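Local coordinates for protein beta-galactosidase (Trichoderma reesei, PDB 3OG2) that probably hydrolyses terminal non-reducing beta-D-galactose residues of beta-D-galactosides, as a glycosylated member of glycoside hydrolase family 35, at residues Ser44-Pro49 / Thr72-Val77; Asn214-Pro219 / Asp233-Asp238; Leu276-Gly281 / Asn320-Phe325; Phe303-Tyr308 / Tyr359-Leu364. All blocks are in the same frame, centred on the assembly; numbering follows the deposited sequence.

Contact 1. Residues Ser44-Pro49 / Thr72-Val77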
# COMPACT_ATOMS: atom_id res chain seq x y z
N SER A 44 -10.52 5.74 5.56
CA SER A 44 -9.89 5.59 4.25
C SER A 44 -8.72 4.64 4.29
O SER A 44 -8.07 4.56 5.34
CB SER A 44 -9.42 7.01 3.84
OG SER A 44 -8.77 6.97 2.57
N GLY A 45 -8.48 4.01 3.16
CA GLY A 45 -7.31 3.15 3.04
C GLY A 45 -6.42 3.63 1.89
O GLY A 45 -6.97 3.96 0.83
N GLU A 46 -5.13 3.56 2.02
CA GLU A 46 -4.23 3.98 0.96
C GLU A 46 -4.00 2.83 -0.05
O GLU A 46 -3.69 1.71 0.37
CB GLU A 46 -2.85 4.35 1.55
CG GLU A 46 -1.99 5.05 0.53
CD GLU A 46 -2.15 6.54 0.42
OE1 GLU A 46 -2.97 7.17 1.15
OE2 GLU A 46 -1.42 7.14 -0.44
N VAL A 47 -4.15 3.18 -1.33
CA VAL A 47 -3.93 2.28 -2.47
C VAL A 47 -3.23 3.07 -3.56
O VAL A 47 -3.66 4.18 -3.83
CB VAL A 47 -5.25 1.73 -3.02
CG1 VAL A 47 -5.02 0.86 -4.27
CG2 VAL A 47 -6.03 0.96 -1.95
N HIS A 48 -2.19 2.51 -4.16
CA HIS A 48 -1.46 3.28 -5.19
C HIS A 48 -1.69 2.61 -6.52
O HIS A 48 -1.23 1.50 -6.74
CB HIS A 48 0.03 3.30 -4.90
CG HIS A 48 0.32 4.07 -3.63
ND1 HIS A 48 1.50 4.02 -2.99
CD2 HIS A 48 -0.51 4.93 -2.96
CE1 HIS A 48 1.39 4.82 -1.91
NE2 HIS A 48 0.19 5.38 -1.87
N PRO A 49 -2.45 3.23 -7.43
CA PRO A 49 -2.84 2.55 -8.68
C PRO A 49 -1.63 2.08 -9.47
O PRO A 49 -1.69 1.03 -10.11
CB PRO A 49 -3.66 3.58 -9.44
CG PRO A 49 -3.47 4.88 -8.75
CD PRO A 49 -3.06 4.57 -7.32
N THR A 72 -13.64 5.35 1.81
CA THR A 72 -12.71 6.18 1.02
C THR A 72 -11.42 5.42 0.77
O THR A 72 -11.02 4.57 1.57
CB THR A 72 -12.47 7.48 1.78
OG1 THR A 72 -13.71 8.17 2.02
CG2 THR A 72 -11.55 8.45 1.04
N VAL A 73 -10.80 5.76 -0.33
CA VAL A 73 -9.44 5.36 -0.64
C VAL A 73 -8.65 6.63 -0.94
O VAL A 73 -9.14 7.53 -1.64
CB VAL A 73 -9.42 4.36 -1.82
CG1 VAL A 73 -8.06 4.28 -2.51
CG2 VAL A 73 -9.81 2.98 -1.23
N SER A 74 -7.41 6.63 -0.44
CA SER A 74 -6.45 7.68 -0.75
C SER A 74 -5.39 7.14 -1.68
O SER A 74 -4.93 6.03 -1.48
CB SER A 74 -5.83 8.09 0.60
OG SER A 74 -4.74 9.00 0.41
N PHE A 75 -5.02 7.94 -2.71
CA PHE A 75 -4.07 7.41 -3.68
C PHE A 75 -3.08 8.48 -4.09
O PHE A 75 -3.42 9.66 -4.21
CB PHE A 75 -4.76 6.87 -4.91
CG PHE A 75 -5.46 7.90 -5.79
CD1 PHE A 75 -6.74 8.40 -5.49
CD2 PHE A 75 -4.81 8.38 -6.93
CE1 PHE A 75 -7.35 9.33 -6.34
CE2 PHE A 75 -5.44 9.30 -7.78
CZ PHE A 75 -6.71 9.77 -7.48
N TYR A 76 -1.85 8.04 -4.36
CA TYR A 76 -0.85 8.87 -4.99
C TYR A 76 -0.92 8.68 -6.50
O TYR A 76 -1.36 7.61 -6.99
CB TYR A 76 0.56 8.48 -4.52
CG TYR A 76 0.99 9.03 -3.17
CD1 TYR A 76 0.76 10.36 -2.78
CD2 TYR A 76 1.72 8.17 -2.34
CE1 TYR A 76 1.23 10.81 -1.53
CE2 TYR A 76 2.18 8.62 -1.11
CZ TYR A 76 1.93 9.93 -0.72
OH TYR A 76 2.39 10.31 0.51
N VAL A 77 -0.38 9.67 -7.21
CA VAL A 77 -0.02 9.52 -8.63
C VAL A 77 1.47 9.74 -8.73
O VAL A 77 1.99 10.68 -8.07
CB VAL A 77 -0.77 10.52 -9.53
CG1 VAL A 77 -0.39 10.25 -10.98
CG2 VAL A 77 -2.26 10.47 -9.30
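Ser-44 to Glu-46 pair in parallel register with Thr-72 to Ser-74, the two strand segments running at 32° to each other. Gly-45 N to Thr-72 O, Ser-74 N to Gly-45 O and Val-47 N to Ser-74 O are the rungs. These are neighbouring strands of the TIM barrel, joined through helix 58-66 in a beta-alpha-beta crossover. On the side facing that helix, Val-47 CB packs on Val-73 CG1 at 3.8 Å, and both valines also touch Ile-65. The other side, with Ser-44, Glu-46 and Ser-74, is polar. Glu-46 leaves with CG anti to its backbone N and then bends at chi2 (87°), which folds the carboxylate across the neighbouring strand. Ser-74 OG donates to Glu-46 OE1 over 2.7 Å, arriving from above the carboxylate plane. Glu-46 OE2 takes His-48 NE2 at 2.8 Å through its anti lone pair, lying in the plane of the imidazole. Asn-320 bonds to OE1 and Arg-114 forms a salt bridge with OE2, so four partners fix the group's rotation. Were Glu-46 an alanine, Arg-114 would probably lose a charge mate, and Ser-74 OG and His-48 NE2 their acceptor. Tyr-76, a galactose-binding residue, lies beside His-48 and points the same way, the ring planes inclined at 42°. Its CB sits over one imidazole face, and CD2 comes within 3.2 Å of His-48 NE2. Glu-46 OE2 stands 3.8 Å above the phenol plane toward the rim, while Tyr-76 OH is hydrogen-bonded to Asn-179 OD1 and a glycerol oxygen.

Contact 2. Residues Asn214-Pro219 / Asp233-Asp238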
# COMPACT_ATOMS: atom_id res chain seq x y z
N ASN A 214 -4.05 19.02 3.56
CA ASN A 214 -2.62 18.71 3.51
C ASN A 214 -2.28 17.59 4.51
O ASN A 214 -3.13 17.04 5.16
CB ASN A 214 -1.75 19.98 3.76
CG ASN A 214 -1.88 20.52 5.16
OD1 ASN A 214 -2.80 20.24 5.94
ND2 ASN A 214 -0.99 21.44 5.43
N ASN A 215 -0.97 17.26 4.53
CA ASN A 215 -0.52 16.17 5.36
C ASN A 215 0.82 16.48 5.97
O ASN A 215 1.85 15.92 5.64
CB ASN A 215 -0.48 14.83 4.57
CG ASN A 215 0.57 14.73 3.50
OD1 ASN A 215 0.86 15.72 2.81
ND2 ASN A 215 1.14 13.55 3.34
N ASP A 216 0.81 17.40 6.90
CA ASP A 216 2.01 17.74 7.65
C ASP A 216 2.61 16.49 8.27
O ASP A 216 1.86 15.64 8.80
CB ASP A 216 1.64 18.79 8.67
CG ASP A 216 2.69 19.83 9.07
OD1 ASP A 216 3.86 19.71 8.64
OD2 ASP A 216 2.32 20.73 9.87
N ALA A 217 3.94 16.32 8.23
CA ALA A 217 4.54 15.10 8.75
C ALA A 217 4.31 14.89 10.23
O ALA A 217 4.33 13.75 10.76
CB ALA A 217 6.02 15.06 8.44
N PHE A 218 4.14 16.01 10.94
CA PHE A 218 3.88 16.04 12.36
C PHE A 218 2.99 17.25 12.57
O PHE A 218 2.78 18.05 11.63
CB PHE A 218 5.21 16.10 13.16
CG PHE A 218 5.93 17.41 12.93
CD1 PHE A 218 6.75 17.61 11.84
CD2 PHE A 218 5.79 18.47 13.82
CE1 PHE A 218 7.41 18.83 11.62
CE2 PHE A 218 6.44 19.69 13.63
CZ PHE A 218 7.25 19.86 12.52
N PRO A 219 2.42 17.45 13.75
CA PRO A 219 1.56 18.62 13.96
C PRO A 219 2.38 19.92 14.09
O PRO A 219 2.56 20.48 15.17
CB PRO A 219 0.78 18.29 15.24
CG PRO A 219 1.06 16.87 15.51
CD PRO A 219 2.40 16.56 14.92
N ASP A 233 -7.60 24.10 2.98
CA ASP A 233 -8.91 24.18 3.59
C ASP A 233 -8.99 23.42 4.91
O ASP A 233 -9.61 23.86 5.87
CB ASP A 233 -9.95 23.65 2.63
CG ASP A 233 -10.03 24.49 1.37
OD1 ASP A 233 -10.07 25.76 1.50
OD2 ASP A 233 -10.15 23.93 0.29
N ILE A 234 -8.41 22.21 4.91
CA ILE A 234 -8.49 21.34 6.08
C ILE A 234 -7.05 20.96 6.43
O ILE A 234 -6.33 20.41 5.58
CB ILE A 234 -9.34 20.07 5.82
CG1 ILE A 234 -10.78 20.46 5.46
CG2 ILE A 234 -9.19 19.10 6.96
CD1 ILE A 234 -11.64 19.27 4.99
N TYR A 235 -6.62 21.24 7.65
CA TYR A 235 -5.28 20.89 8.08
C TYR A 235 -5.22 19.39 8.40
O TYR A 235 -6.01 18.93 9.25
CB TYR A 235 -4.91 21.70 9.34
CG TYR A 235 -3.55 21.32 9.85
CD1 TYR A 235 -2.37 21.72 9.20
CD2 TYR A 235 -3.44 20.51 11.02
CE1 TYR A 235 -1.10 21.36 9.66
CE2 TYR A 235 -2.16 20.17 11.46
CZ TYR A 235 -1.02 20.59 10.80
OH TYR A 235 0.22 20.23 11.30
N GLY A 236 -4.32 18.68 7.78
CA GLY A 236 -4.11 17.25 8.06
C GLY A 236 -2.66 17.04 8.53
O GLY A 236 -1.78 17.82 8.17
N HIS A 237 -2.48 15.96 9.30
CA HIS A 237 -1.11 15.57 9.59
C HIS A 237 -1.04 14.04 9.66
O HIS A 237 -2.05 13.34 9.57
CB HIS A 237 -0.54 16.24 10.85
CG HIS A 237 -1.05 15.73 12.16
ND1 HIS A 237 -0.61 14.56 12.75
CD2 HIS A 237 -1.99 16.27 12.98
CE1 HIS A 237 -1.28 14.43 13.92
NE2 HIS A 237 -2.12 15.43 14.09
N ASP A 238 0.20 13.58 9.77
CA ASP A 238 0.47 12.13 9.67
C ASP A 238 1.00 11.58 10.98
O ASP A 238 1.31 12.36 11.91
CB ASP A 238 1.49 11.90 8.56
CG ASP A 238 0.91 12.28 7.21
OD1 ASP A 238 -0.31 12.53 7.06
OD2 ASP A 238 1.68 12.32 6.19
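Tyr-235 presents its ring edge to Asp-216, whose carboxylate stands almost perpendicular to the ring plane, at 89°. The hydroxyl donates to Asp-216 OD2 over 2.6 Å, reaching it on the anti side and somewhat out of the carboxylate plane. Backbone N-H groups of Gly-221 and Thr-222 bond to Tyr-235 OH and Asp-216 OD2 respectively, and Ser-182 OG holds OD1, so each side-chain oxygen of this buried pair has a hydrogen-bond partner. Farther along, the Asn-214 amide crosses the Tyr-235 ring obliquely. With CG between the backbone N and the carbonyl carbon (chi1 66°), the Asn-214 side chain curls so that OD1 accepts Gly-236 N at 2.9 Å in a nearly straight bond. Glycine at this point lets the chain pass close to Asn-214 O. The segment 233-238 leads into barrel strand 236-239 of the TIM barrel, and the loop 214-219 after helix 193-205 lies along it. A single backbone bridge joins them round His-237: Asp-216 N to Gly-236 O at 2.9 Å, and Asp-238 N to Asp-216 O at 2.8 Å. Pro-219 lies over one face of the His-237 imidazole, CG 3.8 Å from the ring centroid in a CH-pi contact; Trp-261 meets this histidine edge-to-face. In the plane of the same ring, ND1 donates to Asp-238 O at 3.0 Å. The Asn-215 amide and Asp-238 carboxylate are turned 60° apart and share a weak bond, ND2 to OD2 at 3.2 Å. The firmer partners of Asn-215 belong to the galactose site: Glu-180 N bonds to OD1, and ND2 to Asn-179 OD1.

Contact 3. Residues Leu276-Gly281 / Asn320-Phe325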
# COMPACT_ATOMS: atom_id res chain seq x y z
N LEU A 276 -6.13 12.68 10.19
CA LEU A 276 -4.88 11.94 10.09
C LEU A 276 -4.84 11.42 8.65
O LEU A 276 -5.47 10.42 8.30
CB LEU A 276 -4.80 10.78 11.09
CG LEU A 276 -4.71 11.26 12.54
CD1 LEU A 276 -4.84 10.06 13.49
CD2 LEU A 276 -3.39 12.00 12.78
N VAL A 277 -4.14 12.16 7.81
CA VAL A 277 -4.16 11.87 6.37
C VAL A 277 -3.29 10.66 6.06
O VAL A 277 -3.48 9.96 5.08
CB VAL A 277 -3.71 13.14 5.59
CG1 VAL A 277 -3.52 12.85 4.10
CG2 VAL A 277 -4.82 14.15 5.82
N GLU A 278 -2.29 10.34 6.91
CA GLU A 278 -1.59 9.06 6.85
C GLU A 278 -1.38 8.60 8.29
O GLU A 278 -0.70 9.32 9.06
CB GLU A 278 -0.20 9.08 6.23
CG GLU A 278 -0.22 9.63 4.79
CD GLU A 278 1.20 9.84 4.33
OE1 GLU A 278 2.18 9.28 4.90
OE2 GLU A 278 1.39 10.57 3.34
N PHE A 279 -1.93 7.46 8.63
CA PHE A 279 -1.64 6.86 9.92
C PHE A 279 -1.12 5.45 9.67
O PHE A 279 -1.66 4.71 8.84
CB PHE A 279 -2.86 6.87 10.85
CG PHE A 279 -2.39 6.46 12.25
CD1 PHE A 279 -1.75 7.40 13.10
CD2 PHE A 279 -2.55 5.16 12.69
CE1 PHE A 279 -1.29 6.98 14.34
CE2 PHE A 279 -2.09 4.77 13.94
CZ PHE A 279 -1.45 5.66 14.76
N GLN A 280 -0.10 5.05 10.42
CA GLN A 280 0.58 3.78 10.21
C GLN A 280 -0.34 2.58 10.07
O GLN A 280 -1.14 2.23 10.97
CB GLN A 280 1.50 3.59 11.44
CG GLN A 280 2.38 2.36 11.32
CD GLN A 280 3.65 2.52 12.15
OE1 GLN A 280 3.71 3.27 13.14
NE2 GLN A 280 4.70 1.82 11.72
N GLY A 281 -0.17 1.90 8.93
CA GLY A 281 -0.81 0.63 8.64
C GLY A 281 0.19 -0.48 8.36
O GLY A 281 -0.26 -1.58 7.97
N ASN A 320 -6.95 8.00 7.51
CA ASN A 320 -6.51 7.20 6.38
C ASN A 320 -5.34 6.32 6.81
O ASN A 320 -4.40 6.80 7.43
CB ASN A 320 -6.09 8.10 5.23
CG ASN A 320 -5.52 7.32 4.05
OD1 ASN A 320 -6.20 6.45 3.48
ND2 ASN A 320 -4.29 7.58 3.66
N ILE A 321 -5.45 5.04 6.46
CA ILE A 321 -4.47 4.04 6.85
C ILE A 321 -3.48 3.78 5.73
O ILE A 321 -3.83 3.32 4.64
CB ILE A 321 -5.18 2.71 7.21
CG1 ILE A 321 -6.24 2.90 8.33
CG2 ILE A 321 -4.17 1.61 7.58
CD1 ILE A 321 -5.69 3.66 9.55
N TYR A 322 -2.19 4.16 5.98
CA TYR A 322 -1.11 4.07 4.98
C TYR A 322 -0.27 2.88 5.40
O TYR A 322 0.38 3.02 6.46
CB TYR A 322 -0.32 5.40 4.98
CG TYR A 322 0.71 5.41 3.87
CD1 TYR A 322 1.87 4.64 3.89
CD2 TYR A 322 0.53 6.21 2.73
CE1 TYR A 322 2.79 4.65 2.88
CE2 TYR A 322 1.44 6.24 1.68
CZ TYR A 322 2.56 5.46 1.76
OH TYR A 322 3.46 5.43 0.72
N MET A 323 -0.06 1.83 4.63
CA MET A 323 -0.84 1.43 3.45
C MET A 323 -2.01 0.53 3.91
O MET A 323 -1.91 -0.13 4.95
CB MET A 323 0.01 0.58 2.52
CG MET A 323 1.21 1.33 1.89
SD MET A 323 0.72 2.77 0.93
CE MET A 323 -0.08 2.00 -0.48
N THR A 324 -3.04 0.45 3.09
CA THR A 324 -4.06 -0.60 3.25
C THR A 324 -3.82 -1.73 2.27
O THR A 324 -3.90 -2.89 2.66
CB THR A 324 -5.45 0.02 3.16
OG1 THR A 324 -5.60 0.93 4.29
CG2 THR A 324 -6.55 -1.01 3.29
N PHE A 325 -3.49 -1.42 1.03
CA PHE A 325 -3.00 -2.40 0.07
C PHE A 325 -1.72 -1.79 -0.52
O PHE A 325 -1.83 -0.68 -1.09
CB PHE A 325 -4.03 -2.71 -1.03
CG PHE A 325 -3.37 -3.46 -2.19
CD1 PHE A 325 -2.97 -4.78 -2.04
CD2 PHE A 325 -3.17 -2.79 -3.40
CE1 PHE A 325 -2.35 -5.44 -3.11
CE2 PHE A 325 -2.56 -3.47 -4.45
CZ PHE A 325 -2.17 -4.79 -4.30
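Asn-320 grips both sides of the corner that the chain turns at Val-277 and Glu-278. Its N-H goes to Leu-276 O at 2.9 Å, its carbonyl oxygen takes Phe-279 N at 2.8 Å, and between them ND2 donates to Val-277 O at 2.9 Å, the acceptor lying near the amide plane. Tyr-322 N to Phe-279 O and Gly-281 N to Tyr-322 O continue this parallel pairing of adjacent TIM-barrel strands. Glu-278 runs alongside Tyr-322, with Glu-278 CB 3.9 Å from Tyr-322 CB and carboxylate and ring planes 25° apart. Glu-278 OE1 lies over one ring face toward the rim; Met-323 SD, after a cis peptide, covers the opposite face 3.3 Å above its centre. Farther out, Ser-44 OG bonds to Asn-320 OD1 and Glu-46 OE1 to ND2, while Tyr-342 holds Tyr-322 OH. With a leucine at Asn-320, Val-277 O, Ser-44 OG and Glu-46 OE1 would probably each be left short of a buried partner, and the corner less firmly set. Glu-278 binds galactose: with OE1 tied to Tyr-240, OE2 to Arg-114 and one flank against an aromatic face, its carboxylate is probably restrained in rotation.

Contact 4. Residues Phe303-Tyr308 / Tyr359-Leu364. With MAN (alpha-D-mannopyranose), chain B.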
# COMPACT_ATOMS: atom_id res chain seq x y z
N PHE A 303 -1.67 -3.83 17.54
CA PHE A 303 -1.36 -2.43 17.23
C PHE A 303 -2.63 -1.71 16.81
O PHE A 303 -2.91 -0.58 17.20
CB PHE A 303 -0.26 -2.40 16.15
CG PHE A 303 -0.28 -1.11 15.36
CD1 PHE A 303 0.40 -0.00 15.83
CD2 PHE A 303 -0.96 -0.97 14.15
CE1 PHE A 303 0.38 1.20 15.13
CE2 PHE A 303 -1.02 0.21 13.45
CZ PHE A 303 -0.33 1.31 13.94
N GLU A 304 -3.42 -2.31 15.91
CA GLU A 304 -4.62 -1.60 15.41
C GLU A 304 -5.58 -1.29 16.53
O GLU A 304 -6.11 -0.17 16.66
CB GLU A 304 -5.38 -2.41 14.33
CG GLU A 304 -4.50 -2.57 13.07
CD GLU A 304 -5.27 -3.36 12.03
OE1 GLU A 304 -6.10 -4.26 12.46
OE2 GLU A 304 -5.03 -3.18 10.85
N ARG A 305 -5.87 -2.30 17.38
CA ARG A 305 -6.93 -1.96 18.37
C ARG A 305 -6.40 -0.96 19.39
O ARG A 305 -7.19 -0.08 19.78
CB ARG A 305 -7.51 -3.21 18.95
CG ARG A 305 -6.50 -4.01 19.73
CD ARG A 305 -6.99 -5.50 19.74
NE ARG A 305 -6.14 -6.18 20.71
CZ ARG A 305 -6.19 -7.50 20.99
NH1 ARG A 305 -7.02 -8.36 20.36
NH2 ARG A 305 -5.37 -7.95 21.94
N VAL A 306 -5.13 -1.00 19.80
CA VAL A 306 -4.67 0.03 20.76
C VAL A 306 -4.47 1.37 20.09
O VAL A 306 -4.97 2.42 20.55
CB VAL A 306 -3.37 -0.41 21.47
CG1 VAL A 306 -2.87 0.69 22.41
CG2 VAL A 306 -3.55 -1.72 22.24
N PHE A 307 -3.69 1.39 18.98
CA PHE A 307 -3.38 2.70 18.41
C PHE A 307 -4.53 3.34 17.63
O PHE A 307 -4.67 4.57 17.64
CB PHE A 307 -2.16 2.59 17.46
CG PHE A 307 -0.83 2.50 18.18
CD1 PHE A 307 -0.40 1.31 18.73
CD2 PHE A 307 -0.04 3.68 18.26
CE1 PHE A 307 0.83 1.23 19.33
CE2 PHE A 307 1.21 3.59 18.91
CZ PHE A 307 1.63 2.39 19.43
N TYR A 308 -5.35 2.56 16.94
CA TYR A 308 -6.43 3.19 16.15
C TYR A 308 -7.51 3.69 17.08
O TYR A 308 -8.06 4.78 16.90
CB TYR A 308 -7.00 2.29 15.08
CG TYR A 308 -6.01 1.90 13.98
CD1 TYR A 308 -4.69 2.33 13.98
CD2 TYR A 308 -6.45 1.10 12.94
CE1 TYR A 308 -3.83 1.97 12.95
CE2 TYR A 308 -5.59 0.72 11.91
CZ TYR A 308 -4.28 1.17 11.93
OH TYR A 308 -3.43 0.79 10.92
N TYR A 359 -6.61 -7.56 9.28
CA TYR A 359 -7.74 -7.20 8.38
C TYR A 359 -9.04 -7.30 9.15
O TYR A 359 -9.90 -6.40 9.11
CB TYR A 359 -7.72 -8.12 7.12
CG TYR A 359 -8.90 -7.80 6.22
CD1 TYR A 359 -10.14 -8.44 6.38
CD2 TYR A 359 -8.76 -6.85 5.18
CE1 TYR A 359 -11.23 -8.16 5.59
CE2 TYR A 359 -9.84 -6.56 4.38
CZ TYR A 359 -11.07 -7.22 4.58
OH TYR A 359 -12.17 -6.97 3.81
N SER A 360 -9.26 -8.48 9.79
CA SER A 360 -10.57 -8.68 10.43
C SER A 360 -10.76 -7.74 11.60
O SER A 360 -11.88 -7.26 11.82
CB SER A 360 -10.67 -10.14 10.89
OG SER A 360 -10.50 -11.02 9.77
N GLU A 361 -9.66 -7.43 12.33
CA GLU A 361 -9.80 -6.45 13.43
C GLU A 361 -10.14 -5.06 12.88
O GLU A 361 -10.95 -4.35 13.46
CB GLU A 361 -8.50 -6.41 14.20
CG GLU A 361 -8.43 -5.19 15.13
CD GLU A 361 -9.50 -5.07 16.19
OE1 GLU A 361 -9.86 -6.15 16.75
OE2 GLU A 361 -9.99 -3.94 16.54
N LEU A 362 -9.53 -4.69 11.73
CA LEU A 362 -9.83 -3.37 11.16
C LEU A 362 -11.28 -3.29 10.72
O LEU A 362 -11.90 -2.23 10.89
CB LEU A 362 -8.86 -3.13 10.01
CG LEU A 362 -8.88 -1.76 9.36
CD1 LEU A 362 -8.76 -0.63 10.38
CD2 LEU A 362 -7.72 -1.69 8.36
N LYS A 363 -11.83 -4.40 10.21
CA LYS A 363 -13.25 -4.41 9.84
C LYS A 363 -14.13 -4.17 11.05
O LYS A 363 -15.15 -3.51 10.95
CB LYS A 363 -13.57 -5.81 9.26
CG LYS A 363 -15.04 -5.98 8.90
CD LYS A 363 -15.33 -7.30 8.12
CE LYS A 363 -14.87 -8.50 8.99
NZ LYS A 363 -15.27 -9.77 8.32
N LEU A 364 -13.78 -4.70 12.25
CA LEU A 364 -14.64 -4.43 13.40
C LEU A 364 -14.72 -2.93 13.67
O LEU A 364 -15.78 -2.39 14.03
CB LEU A 364 -14.08 -5.11 14.64
CG LEU A 364 -13.83 -6.61 14.55
CD1 LEU A 364 -13.36 -7.13 15.91
CD2 LEU A 364 -15.08 -7.35 14.11
C1 MAN B . -5.68 -14.36 21.61
C2 MAN B . -6.27 -13.18 22.37
C3 MAN B . -5.97 -11.85 21.68
C4 MAN B . -4.46 -11.76 21.48
C5 MAN B . -3.98 -12.94 20.62
C6 MAN B . -2.43 -12.94 20.54
O2 MAN B . -5.66 -13.21 23.64
O3 MAN B . -6.42 -10.77 22.48
O4 MAN B . -4.19 -10.57 20.77
O5 MAN B . -4.34 -14.14 21.31
O6 MAN B . -2.01 -13.92 19.62
O HOH W 1 -8.13 -7.95 17.64
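Glu-304 and Leu-362 mark the nearest backbone approach of two helical segments, 303-308 and 359-364, their CA atoms 7.0 Å apart. The segment axes come within 9.7 Å and their directions differ by 34°; the first helix widens into a pi-type turn at 304-308. The extended Glu-304 side chain reaches across Leu-362 at about a right angle, laying its carboxylate against CB. It slides past Glu-361 in the opposite direction, OE1 resting beside CB and CG of that residue. Tyr-308 turns its ring edge to Leu-362, with CE2 3.8 Å from CD1, while the CA of Glu-304 lies over one face. The two helices belong to the outer layer of the TIM barrel, and Tyr-308 OH ties the first of them inward to Gln-280 O of strand 275-280. On the opposite flank Glu-361 bends at chi2 (60°), which brings OE2 to 3.5 Å from Arg-305 CB; the same oxygen is bonded by Gln-365 NE2. Carboxylate and guanidinium are perpendicular and not in direct contact. One water joins them, accepting from Arg-305 NH1 at 3.0 Å and donating to Glu-361 OE1 at 2.7 Å. Beyond Arg-305 CG the chain is extended and carries the guanidinium out to a mannose of an attached glycan. Both terminal nitrogens donate to O3 of this sugar, NH2 at 3.1 Å and NH1 at 3.3 Å, with O3 near the guanidinium plane. Arg-305 NE is meanwhile bonded to Arg-448 O, and His-301 and Glu-302 add further hydrogen bonds to the mannose.

In the fold
Contacts 1, 2 and 3 follow the inner sheet of one TIM barrel. Contacts 1 and 3, centres 9 Å apart, interlock through Asn-320: its OD1 is 2.8 Å from Ser-44 OG. Contact 2 joins contact 3 where His-237 O meets Val-277 N at 3.0 Å, their centres about 13 Å apart. All three converge on the galactose site, unoccupied by galactose here but holding a glycerol: Tyr-76 of contact 1 and Glu-278 of contact 3 bind the sugar, and Asn-215 of contact 2 backs Asn-179 and Glu-180. Contact 4 belongs to the helical layer, joined to contact 3 by Tyr-308 OH and Gln-280 O at 2.7 Å; its Tyr-308 side chain lies about 10 Å from that of Glu-278.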